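Local atomic coordinates of apical membrane antigen 1-like protein, soluble form (Toxoplasma gondii, PDB entry 3ZLE), a protein that probably takes part in host cell invasion as a sporozoite paralogue of AMA1, a parasite surface protein of the moving junction. Residues Val134-Asn139 with Asp284-His289; Asp39-Arg44 with Tyr140-Lys145; Phe88-Val93 with Val159-Ala164. All coordinates share one frame; numbering follows the deposited sequence.

Contact 1 of 3, residues Val134-Asn139 with Asp284-His289; sequences VNPSTN and DFWPVH. With NAG (2-acetamido-2-deoxy-beta-D-glucopyranose), chain M.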
loop_
_atom_site.group_PDB
_atom_site.type_symbol
_atom_site.label_atom_id
_atom_site.label_comp_id
_atom_site.label_asym_id
_atom_site.label_seq_id
_atom_site.Cartn_x
_atom_site.Cartn_y
_atom_site.Cartn_z
ATOM N N VAL A 134 23.901 7.660 -0.929
ATOM C CA VAL A 134 25.124 7.759 -1.679
ATOM C C VAL A 134 24.810 7.316 -3.108
ATOM O O VAL A 134 24.169 6.296 -3.312
ATOM C CB VAL A 134 26.196 6.825 -1.087
ATOM C CG1 VAL A 134 27.233 6.478 -2.138
ATOM C CG2 VAL A 134 26.868 7.450 0.136
ATOM N N ASN A 135 25.198 8.104 -4.096
ATOM C CA ASN A 135 24.911 7.721 -5.465
ATOM C C ASN A 135 25.568 6.376 -5.784
ATOM O O ASN A 135 26.721 6.158 -5.446
ATOM C CB ASN A 135 25.360 8.800 -6.438
ATOM C CG ASN A 135 24.820 8.584 -7.836
ATOM O OD1 ASN A 135 25.287 7.708 -8.560
ATOM N ND2 ASN A 135 23.859 9.399 -8.235
ATOM N N PRO A 136 24.790 5.430 -6.332
ATOM C CA PRO A 136 25.314 4.082 -6.549
ATOM C C PRO A 136 26.210 3.991 -7.794
ATOM O O PRO A 136 26.907 2.992 -7.976
ATOM C CB PRO A 136 24.045 3.226 -6.725
ATOM C CG PRO A 136 22.886 4.179 -6.761
ATOM C CD PRO A 136 23.433 5.575 -6.871
ATOM N N SER A 137 26.214 5.042 -8.617
ATOM C CA SER A 137 27.240 5.218 -9.660
ATOM C C SER A 137 28.396 6.114 -9.208
ATOM O O SER A 137 29.472 5.625 -8.857
ATOM C CB SER A 137 26.620 5.780 -10.942
ATOM O OG SER A 137 25.930 4.764 -11.645
ATOM N N THR A 138 28.159 7.425 -9.182
ATOM C CA THR A 138 29.221 8.391 -8.906
ATOM C C THR A 138 29.889 8.127 -7.575
ATOM O O THR A 138 31.006 8.579 -7.343
ATOM C CB THR A 138 28.720 9.848 -8.950
ATOM O OG1 THR A 138 28.063 10.181 -7.718
ATOM C CG2 THR A 138 27.766 10.048 -10.112
ATOM N N ASN A 139 29.200 7.395 -6.703
ATOM C CA ASN A 139 29.711 7.081 -5.367
ATOM C C ASN A 139 29.761 8.314 -4.421
ATOM O O ASN A 139 30.332 8.244 -3.333
ATOM C CB ASN A 139 31.083 6.360 -5.466
ATOM C CG ASN A 139 31.448 5.598 -4.195
ATOM O OD1 ASN A 139 31.120 6.037 -3.093
ATOM N ND2 ASN A 139 32.165 4.467 -4.332
ATOM N N ASP A 284 22.371 0.135 -11.228
ATOM C CA ASP A 284 21.297 1.074 -11.422
ATOM C C ASP A 284 20.188 0.872 -10.379
ATOM O O ASP A 284 19.097 0.423 -10.697
ATOM C CB ASP A 284 20.751 0.940 -12.851
ATOM C CG ASP A 284 21.739 1.450 -13.901
ATOM O OD1 ASP A 284 22.682 2.187 -13.526
ATOM O OD2 ASP A 284 21.536 1.168 -15.099
ATOM N N PHE A 285 20.481 1.263 -9.141
ATOM C CA PHE A 285 19.587 1.043 -8.028
ATOM C C PHE A 285 18.370 1.943 -8.067
ATOM O O PHE A 285 17.409 1.677 -7.390
ATOM C CB PHE A 285 20.328 1.201 -6.698
ATOM C CG PHE A 285 21.377 0.140 -6.447
ATOM C CD1 PHE A 285 21.552 -0.919 -7.337
ATOM C CD2 PHE A 285 22.232 0.242 -5.364
ATOM C CE1 PHE A 285 22.557 -1.846 -7.144
ATOM C CE2 PHE A 285 23.204 -0.720 -5.134
ATOM C CZ PHE A 285 23.371 -1.768 -6.028
ATOM N N TRP A 286 18.469 3.087 -8.756
ATOM C CA TRP A 286 17.373 4.057 -8.763
ATOM C C TRP A 286 16.901 4.334 -10.193
ATOM O O TRP A 286 17.704 4.605 -11.064
ATOM C CB TRP A 286 17.774 5.386 -8.059
ATOM C CG TRP A 286 18.574 5.271 -6.721
ATOM C CD1 TRP A 286 18.589 4.222 -5.862
ATOM C CD2 TRP A 286 19.387 6.301 -6.108
ATOM N NE1 TRP A 286 19.408 4.495 -4.770
ATOM C CE2 TRP A 286 19.959 5.738 -4.936
ATOM C CE3 TRP A 286 19.811 7.573 -6.519
ATOM C CZ2 TRP A 286 20.864 6.431 -4.134
ATOM C CZ3 TRP A 286 20.704 8.285 -5.703
ATOM C CH2 TRP A 286 21.211 7.708 -4.508
ATOM N N PRO A 287 15.577 4.345 -10.415
ATOM C CA PRO A 287 15.023 4.590 -11.734
ATOM C C PRO A 287 15.318 6.009 -12.179
ATOM O O PRO A 287 15.059 6.954 -11.430
ATOM C CB PRO A 287 13.512 4.408 -11.515
ATOM C CG PRO A 287 13.426 3.467 -10.359
ATOM C CD PRO A 287 14.558 3.856 -9.468
ATOM N N VAL A 288 15.829 6.177 -13.399
ATOM C CA VAL A 288 16.099 7.538 -13.849
ATOM C C VAL A 288 14.820 8.286 -14.207
ATOM O O VAL A 288 13.850 7.691 -14.698
ATOM C CB VAL A 288 17.274 7.678 -14.898
ATOM C CG1 VAL A 288 17.895 6.341 -15.273
ATOM C CG2 VAL A 288 16.879 8.518 -16.109
ATOM N N HIS A 289 14.751 9.536 -13.776
ATOM C CA HIS A 289 13.559 10.341 -13.964
ATOM C C HIS A 289 13.556 10.971 -15.360
ATOM O O HIS A 289 14.485 11.695 -15.728
ATOM C CB HIS A 289 13.456 11.434 -12.901
ATOM C CG HIS A 289 12.330 12.394 -13.141
ATOM N ND1 HIS A 289 11.022 11.983 -13.284
ATOM C CD2 HIS A 289 12.330 13.728 -13.375
ATOM C CE1 HIS A 289 10.259 13.028 -13.546
ATOM N NE2 HIS A 289 11.029 14.098 -13.615
HETATM C C1 NAG M . 33.055 3.669 -5.526
HETATM C C2 NAG M . 33.888 3.434 -6.781
HETATM C C3 NAG M . 34.499 2.039 -6.779
HETATM C C4 NAG M . 35.189 1.746 -5.451
HETATM C C5 NAG M . 34.277 2.079 -4.278
HETATM C C6 NAG M . 34.991 1.858 -2.949
HETATM C C7 NAG M . 33.395 4.483 -8.913
HETATM C C8 NAG M . 33.973 5.783 -8.433
HETATM N N2 NAG M . 33.066 3.614 -7.962
HETATM O O3 NAG M . 35.450 1.933 -7.844
HETATM O O4 NAG M . 35.551 0.362 -5.396
HETATM O O5 NAG M . 33.860 3.440 -4.371
HETATM O O6 NAG M . 34.028 1.545 -1.936
HETATM O O7 NAG M . 33.240 4.240 -10.098
#
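Pro136 lies against Trp286 and Phe285, and these three residues account for most of the 229 Å² buried between Val134-Asn139 and Asp284-His289. The pyrrolidine covers one face of the indole: Pro136 CD stands 3.8 Å from the centroid of the six-membered ring of Trp286. That vector departs from the ring normal by only 7°, which identifies a CH-pi contact over the face. Pro136 CG adds to it, 3.8 Å from Trp286 CE2, at the fusion of the two indole rings. The remaining corner of the proline turns to the phenyl group, with Pro136 CB 3.7 Å from Phe285 CD2. Both aromatic residues direct CB to the proline, and with CG anti to the carbonyl carbon in each (chi1 -67° in Phe285, -43° in Trp286), the rings lie against it. On the benzo ring, the backbone oxygen Val134 O approaches Trp286 CZ2 obliquely, to 3.4 Å. No hydrogen bond crosses the contact, so packing alone joins the segments here.

The proline is held in a turn organised by Asn135. Asn135 OD1 accepts from Ser137 N at 2.8 Å, an Asx turn, and from Thr138 N at 3.0 Å, the two amides arriving from opposite faces of the carboxamide plane. Farther along, N-acetylglucosamine is linked to ND2 of the poorly ordered Asn139, away from the aromatic pair.

Residues 134-139 belong to the loop between helix 120-129 and strand 148-151. Residues 284-289 come from the long excursion between helix 253-262 and strand 303-308, consistent with the domain II loop that packs on domain I in other AMA1 proteins. Trp286 NE1 bonds to Ser161 O, while the indole stacks with Tyr144 and meets Tyr43 of strand 43-45 edge-to-face.

Contact 2 of 3, residues Asp39-Arg44 with Tyr140-Lys145; sequences DTEGYR and YTSTYK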
loop_
_atom_site.group_PDB
_atom_site.type_symbol
_atom_site.label_atom_id
_atom_site.label_comp_id
_atom_site.label_asym_id
_atom_site.label_seq_id
_atom_site.Cartn_x
_atom_site.Cartn_y
_atom_site.Cartn_z
ATOM N N ASP A 39 10.957 13.017 -7.690
ATOM C CA ASP A 39 12.267 12.997 -8.317
ATOM C C ASP A 39 13.233 13.943 -7.637
ATOM O O ASP A 39 12.835 14.957 -7.062
ATOM C CB ASP A 39 12.161 13.323 -9.794
ATOM C CG ASP A 39 11.082 14.308 -10.082
ATOM O OD1 ASP A 39 11.347 15.516 -9.950
ATOM O OD2 ASP A 39 9.973 13.878 -10.475
ATOM N N THR A 40 14.491 13.547 -7.604
ATOM C CA THR A 40 15.531 14.360 -7.027
ATOM C C THR A 40 16.802 13.999 -7.734
ATOM O O THR A 40 17.018 12.809 -8.065
ATOM C CB THR A 40 15.722 14.026 -5.547
ATOM O OG1 THR A 40 14.449 14.067 -4.900
ATOM C CG2 THR A 40 16.699 15.002 -4.877
ATOM N N GLU A 41 17.611 15.021 -8.025
ATOM C CA GLU A 41 18.919 14.833 -8.645
ATOM C C GLU A 41 18.846 13.976 -9.901
ATOM O O GLU A 41 19.772 13.230 -10.204
ATOM C CB GLU A 41 19.908 14.228 -7.661
ATOM C CG GLU A 41 20.091 15.040 -6.373
ATOM C CD GLU A 41 21.069 14.382 -5.416
ATOM O OE1 GLU A 41 21.433 13.205 -5.646
ATOM O OE2 GLU A 41 21.464 15.022 -4.421
ATOM N N GLY A 42 17.704 14.013 -10.577
ATOM C CA GLY A 42 17.516 13.213 -11.801
ATOM C C GLY A 42 16.958 11.799 -11.599
ATOM O O GLY A 42 16.682 11.107 -12.575
ATOM N N TYR A 43 16.684 11.390 -10.356
ATOM C CA TYR A 43 16.119 10.040 -10.150
ATOM C C TYR A 43 14.704 10.016 -9.592
ATOM O O TYR A 43 14.359 10.826 -8.721
ATOM C CB TYR A 43 17.017 9.206 -9.273
ATOM C CG TYR A 43 18.397 9.070 -9.794
ATOM C CD1 TYR A 43 18.745 8.017 -10.656
ATOM C CD2 TYR A 43 19.388 9.946 -9.381
ATOM C CE1 TYR A 43 20.054 7.851 -11.087
ATOM C CE2 TYR A 43 20.694 9.822 -9.837
ATOM C CZ TYR A 43 21.024 8.786 -10.697
ATOM O OH TYR A 43 22.335 8.662 -11.108
ATOM N N ARG A 44 13.927 9.013 -10.015
ATOM C CA ARG A 44 12.608 8.755 -9.403
ATOM C C ARG A 44 12.746 8.292 -7.941
ATOM O O ARG A 44 13.652 7.524 -7.595
ATOM C CB ARG A 44 11.838 7.730 -10.234
ATOM C CG ARG A 44 12.076 7.920 -11.707
ATOM C CD ARG A 44 10.889 7.487 -12.550
ATOM N NE ARG A 44 9.633 7.933 -11.982
ATOM C CZ ARG A 44 8.459 7.366 -12.255
ATOM N NH1 ARG A 44 8.387 6.353 -13.113
ATOM N NH2 ARG A 44 7.353 7.886 -11.763
ATOM N N TYR A 140 29.101 9.409 -4.816
ATOM C CA TYR A 140 29.098 10.654 -4.019
ATOM C C TYR A 140 27.811 10.783 -3.210
ATOM O O TYR A 140 26.743 10.411 -3.688
ATOM C CB TYR A 140 29.210 11.877 -4.934
ATOM C CG TYR A 140 30.547 12.035 -5.627
ATOM C CD1 TYR A 140 31.747 11.937 -4.914
ATOM C CD2 TYR A 140 30.611 12.352 -6.984
ATOM C CE1 TYR A 140 32.970 12.095 -5.545
ATOM C CE2 TYR A 140 31.828 12.516 -7.623
ATOM C CZ TYR A 140 33.003 12.390 -6.900
ATOM O OH TYR A 140 34.209 12.558 -7.537
ATOM N N THR A 141 27.892 11.388 -2.023
ATOM C CA THR A 141 26.690 11.572 -1.206
ATOM C C THR A 141 25.622 12.383 -1.944
ATOM O O THR A 141 25.938 13.200 -2.821
ATOM C CB THR A 141 26.975 12.185 0.193
ATOM O OG1 THR A 141 26.885 13.603 0.130
ATOM C CG2 THR A 141 28.339 11.778 0.725
ATOM N N SER A 142 24.358 12.111 -1.620
ATOM C CA SER A 142 23.198 12.596 -2.389
ATOM C C SER A 142 22.118 13.050 -1.396
ATOM O O SER A 142 22.186 12.679 -0.229
ATOM C CB SER A 142 22.659 11.440 -3.256
ATOM O OG SER A 142 21.358 11.696 -3.745
ATOM N N THR A 143 21.126 13.832 -1.857
ATOM C CA THR A 143 19.935 14.186 -1.021
ATOM C C THR A 143 18.744 13.220 -1.245
ATOM O O THR A 143 17.636 13.432 -0.705
ATOM C CB THR A 143 19.433 15.624 -1.313
ATOM O OG1 THR A 143 18.782 15.661 -2.593
ATOM C CG2 THR A 143 20.604 16.637 -1.294
ATOM N N TYR A 144 18.930 12.284 -2.168
ATOM C CA TYR A 144 17.969 11.196 -2.410
ATOM C C TYR A 144 17.556 10.543 -1.093
ATOM O O TYR A 144 18.401 10.273 -0.248
ATOM C CB TYR A 144 18.622 10.135 -3.305
ATOM C CG TYR A 144 17.647 9.170 -3.938
ATOM C CD1 TYR A 144 17.004 9.491 -5.112
ATOM C CD2 TYR A 144 17.434 7.896 -3.396
ATOM C CE1 TYR A 144 16.125 8.612 -5.714
ATOM C CE2 TYR A 144 16.532 7.034 -3.964
ATOM C CZ TYR A 144 15.876 7.391 -5.137
ATOM O OH TYR A 144 14.981 6.516 -5.752
ATOM N N LYS A 145 16.272 10.231 -0.946
ATOM C CA LYS A 145 15.812 9.437 0.212
ATOM C C LYS A 145 15.439 7.993 -0.150
ATOM O O LYS A 145 14.479 7.758 -0.890
ATOM C CB LYS A 145 14.619 10.108 0.871
ATOM C CG LYS A 145 14.829 11.563 1.222
ATOM C CD LYS A 145 15.571 11.684 2.517
ATOM C CE LYS A 145 15.381 13.088 3.080
ATOM N NZ LYS A 145 16.563 13.427 3.899
#
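Hydrogen bonds to the carboxylate of Glu41 join the tip of a hairpin to Ser142 and Thr143. Thr143 N donates to Glu41 OE2 over 2.8 Å in a nearly straight bond (172°), although it comes from well above the carboxylate plane. Thr143 OG1 adds a weak bond to the same oxygen. Ser142 OG donates to Glu41 OE1; the modelled separation is very short, so its exact length is doubtful. The serine oxygen in turn accepts from Tyr144 N at 3.0 Å, an ST turn. With its CG anti to the backbone N (chi1 -164°), Tyr144 extends along the hairpin, and Tyr144 OH donates to Arg44 O, which lies in the plane of the phenol ring; this length too is very short and doubtful. Ser163 OG is a further partner of the hydroxyl.

Glu41 sits in the loop of a beta hairpin formed by strands 38-40 and 43-45, a two-residue loop within a type I' turn from Thr40 to Tyr43. Gly42 takes the third turn position, where the left-handed backbone calls for glycine.

Van der Waals contacts are fewer. The methyl Thr40 CG2 lies 3.2 Å from the hydroxyl Thr143 OG1, and the apolar pair is Tyr43 CB with Tyr144 CE1, at 3.7 Å.

Contact 3 of 3, residues Phe88-Val93 with Val159-Ala164; sequences FNNPQV and VLSVSA
Phe88 packs on Val162, beginning at its own CB, which lies 3.7 Å from Val162 CB and 4.1 Å from Leu160 CD2. One bond out, Phe88 CG comes to 3.6 Å from the same valine CB. One face of the ring is covered by Val162 CG1, which sits 3.9 Å from the ring centroid and 8° off the normal, a CH-pi contact. Farther out, still within the cover of Val162 CG1, Phe88 CE2 also approaches the backbone oxygen Ala164 O, at 3.3 Å. Phe187 meets the ring edge-to-face, and Ile57 and Met59 of strand 55-59 also touch this side chain.

Two loops are paired here, running in roughly opposing directions (138° apart), where the chain leaves strand 156-159 of the five-stranded antiparallel sheet. Their backbones exchange bonds on both sides of Asn89: Val162 N donates to Phe88 O at 3.2 Å, and Asn90 N to Val159 O at 2.9 Å.

Beyond this pairing the chain bends in an Asx turn, Asn90 OD1 accepting from Gln92 N in a nearly straight bond. Ser161 packs its CB against Asn90 CB, and its buried OG, close to Pro91 CD, has no polar partner in the model.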
loop_
_atom_site.group_PDB
_atom_site.type_symbol
_atom_site.label_atom_id
_atom_site.label_comp_id
_atom_site.label_asym_id
_atom_site.label_seq_id
_atom_site.Cartn_x
_atom_site.Cartn_y
_atom_site.Cartn_z
ATOM N N PHE A 88 17.705 -5.903 -2.150
ATOM C CA PHE A 88 17.520 -4.452 -2.255
ATOM C C PHE A 88 18.045 -3.713 -1.030
ATOM O O PHE A 88 17.998 -2.497 -0.979
ATOM C CB PHE A 88 16.035 -4.138 -2.427
ATOM C CG PHE A 88 15.467 -4.579 -3.737
ATOM C CD1 PHE A 88 16.160 -5.479 -4.554
ATOM C CD2 PHE A 88 14.279 -4.109 -4.155
ATOM C CE1 PHE A 88 15.634 -5.882 -5.778
ATOM C CE2 PHE A 88 13.746 -4.478 -5.375
ATOM C CZ PHE A 88 14.429 -5.362 -6.197
ATOM N N ASN A 89 18.533 -4.445 -0.035
ATOM C CA ASN A 89 18.892 -3.855 1.243
ATOM C C ASN A 89 20.203 -3.102 1.199
ATOM O O ASN A 89 21.184 -3.603 0.665
ATOM C CB ASN A 89 19.011 -4.942 2.308
ATOM C CG ASN A 89 19.181 -4.364 3.691
ATOM O OD1 ASN A 89 18.354 -3.612 4.155
ATOM N ND2 ASN A 89 20.277 -4.683 4.331
ATOM N N ASN A 90 20.208 -1.896 1.760
ATOM C CA ASN A 90 21.391 -1.062 1.804
ATOM C C ASN A 90 22.486 -1.760 2.604
ATOM O O ASN A 90 22.251 -2.164 3.716
ATOM C CB ASN A 90 21.055 0.257 2.474
ATOM C CG ASN A 90 22.217 1.244 2.445
ATOM O OD1 ASN A 90 23.387 0.863 2.565
ATOM N ND2 ASN A 90 21.893 2.523 2.336
ATOM N N PRO A 91 23.674 -1.915 2.004
ATOM C CA PRO A 91 24.692 -2.759 2.602
ATOM C C PRO A 91 25.863 -2.004 3.251
ATOM O O PRO A 91 26.837 -2.636 3.632
ATOM C CB PRO A 91 25.199 -3.588 1.413
ATOM C CG PRO A 91 24.977 -2.714 0.229
ATOM C CD PRO A 91 23.766 -1.882 0.531
ATOM N N GLN A 92 25.783 -0.676 3.340
ATOM C CA GLN A 92 26.861 0.109 3.930
ATOM C C GLN A 92 27.051 -0.261 5.384
ATOM O O GLN A 92 26.086 -0.643 6.057
ATOM C CB GLN A 92 26.568 1.602 3.812
ATOM C CG GLN A 92 26.681 2.157 2.402
ATOM C CD GLN A 92 25.944 3.487 2.258
ATOM O OE1 GLN A 92 26.381 4.515 2.788
ATOM N NE2 GLN A 92 24.795 3.458 1.589
ATOM N N VAL A 93 28.298 -0.213 5.852
ATOM C CA VAL A 93 28.594 -0.248 7.295
ATOM C C VAL A 93 28.933 1.154 7.799
ATOM O O VAL A 93 29.423 1.993 7.030
ATOM C CB VAL A 93 29.758 -1.194 7.627
ATOM C CG1 VAL A 93 29.396 -2.630 7.280
ATOM C CG2 VAL A 93 31.006 -0.761 6.881
ATOM N N VAL A 159 16.419 -0.319 5.507
ATOM C CA VAL A 159 16.521 0.748 4.564
ATOM C C VAL A 159 17.023 0.159 3.253
ATOM O O VAL A 159 18.085 -0.490 3.229
ATOM C CB VAL A 159 17.530 1.831 5.073
ATOM C CG1 VAL A 159 17.552 3.034 4.122
ATOM C CG2 VAL A 159 17.108 2.295 6.442
ATOM N N LEU A 160 16.258 0.349 2.168
ATOM C CA LEU A 160 16.606 -0.225 0.875
ATOM C C LEU A 160 17.414 0.788 0.045
ATOM O O LEU A 160 16.872 1.797 -0.409
ATOM C CB LEU A 160 15.324 -0.588 0.053
ATOM C CG LEU A 160 14.270 -1.504 0.723
ATOM C CD1 LEU A 160 13.113 -1.784 -0.206
ATOM C CD2 LEU A 160 14.864 -2.814 1.317
ATOM N N SER A 161 18.600 0.407 -0.368
ATOM C CA SER A 161 19.281 1.231 -1.338
ATOM C C SER A 161 18.805 0.994 -2.780
ATOM O O SER A 161 19.054 1.823 -3.652
ATOM C CB SER A 161 20.784 1.106 -1.189
ATOM O OG SER A 161 21.206 -0.145 -1.657
ATOM N N VAL A 162 17.992 -0.036 -2.990
ATOM C CA VAL A 162 17.350 -0.218 -4.284
ATOM C C VAL A 162 15.913 0.230 -4.222
ATOM O O VAL A 162 15.131 -0.312 -3.464
ATOM C CB VAL A 162 17.431 -1.683 -4.775
ATOM C CG1 VAL A 162 16.840 -1.838 -6.166
ATOM C CG2 VAL A 162 18.875 -2.149 -4.773
ATOM N N SER A 163 15.557 1.203 -5.050
ATOM C CA SER A 163 14.242 1.862 -4.958
ATOM C C SER A 163 13.351 1.456 -6.099
ATOM O O SER A 163 12.167 1.811 -6.108
ATOM C CB SER A 163 14.373 3.371 -4.931
ATOM O OG SER A 163 15.175 3.841 -5.994
ATOM N N ALA A 164 13.962 0.846 -7.125
ATOM C CA ALA A 164 13.248 0.123 -8.182
ATOM C C ALA A 164 12.300 -0.899 -7.609
ATOM O O ALA A 164 12.618 -1.592 -6.638
ATOM C CB ALA A 164 14.247 -0.570 -9.126
#

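In the fold
From the N terminus, the hairpin 39-44 comes first and waits about a hundred residues for 140-145, which closes contact 2. Within that span lies 88-93, whose partner 159-164 follows later, so contact 3 crosses contact 2. Contact 1 opens at 134-139, immediately before 140-145 on the same loop, and closes only at 284-289, crossing both others. The late segment binds both neighbours: His289 N lies 2.8 Å from Gly42 O, and Phe285 O lies 3.0 Å from Ser163 N, both probable hydrogen bonds. The hairpin, the loops leading to strands 103-104 and 148-151, the exit of strand 156-159 and the excursion before strand 303-308 are thereby tied together.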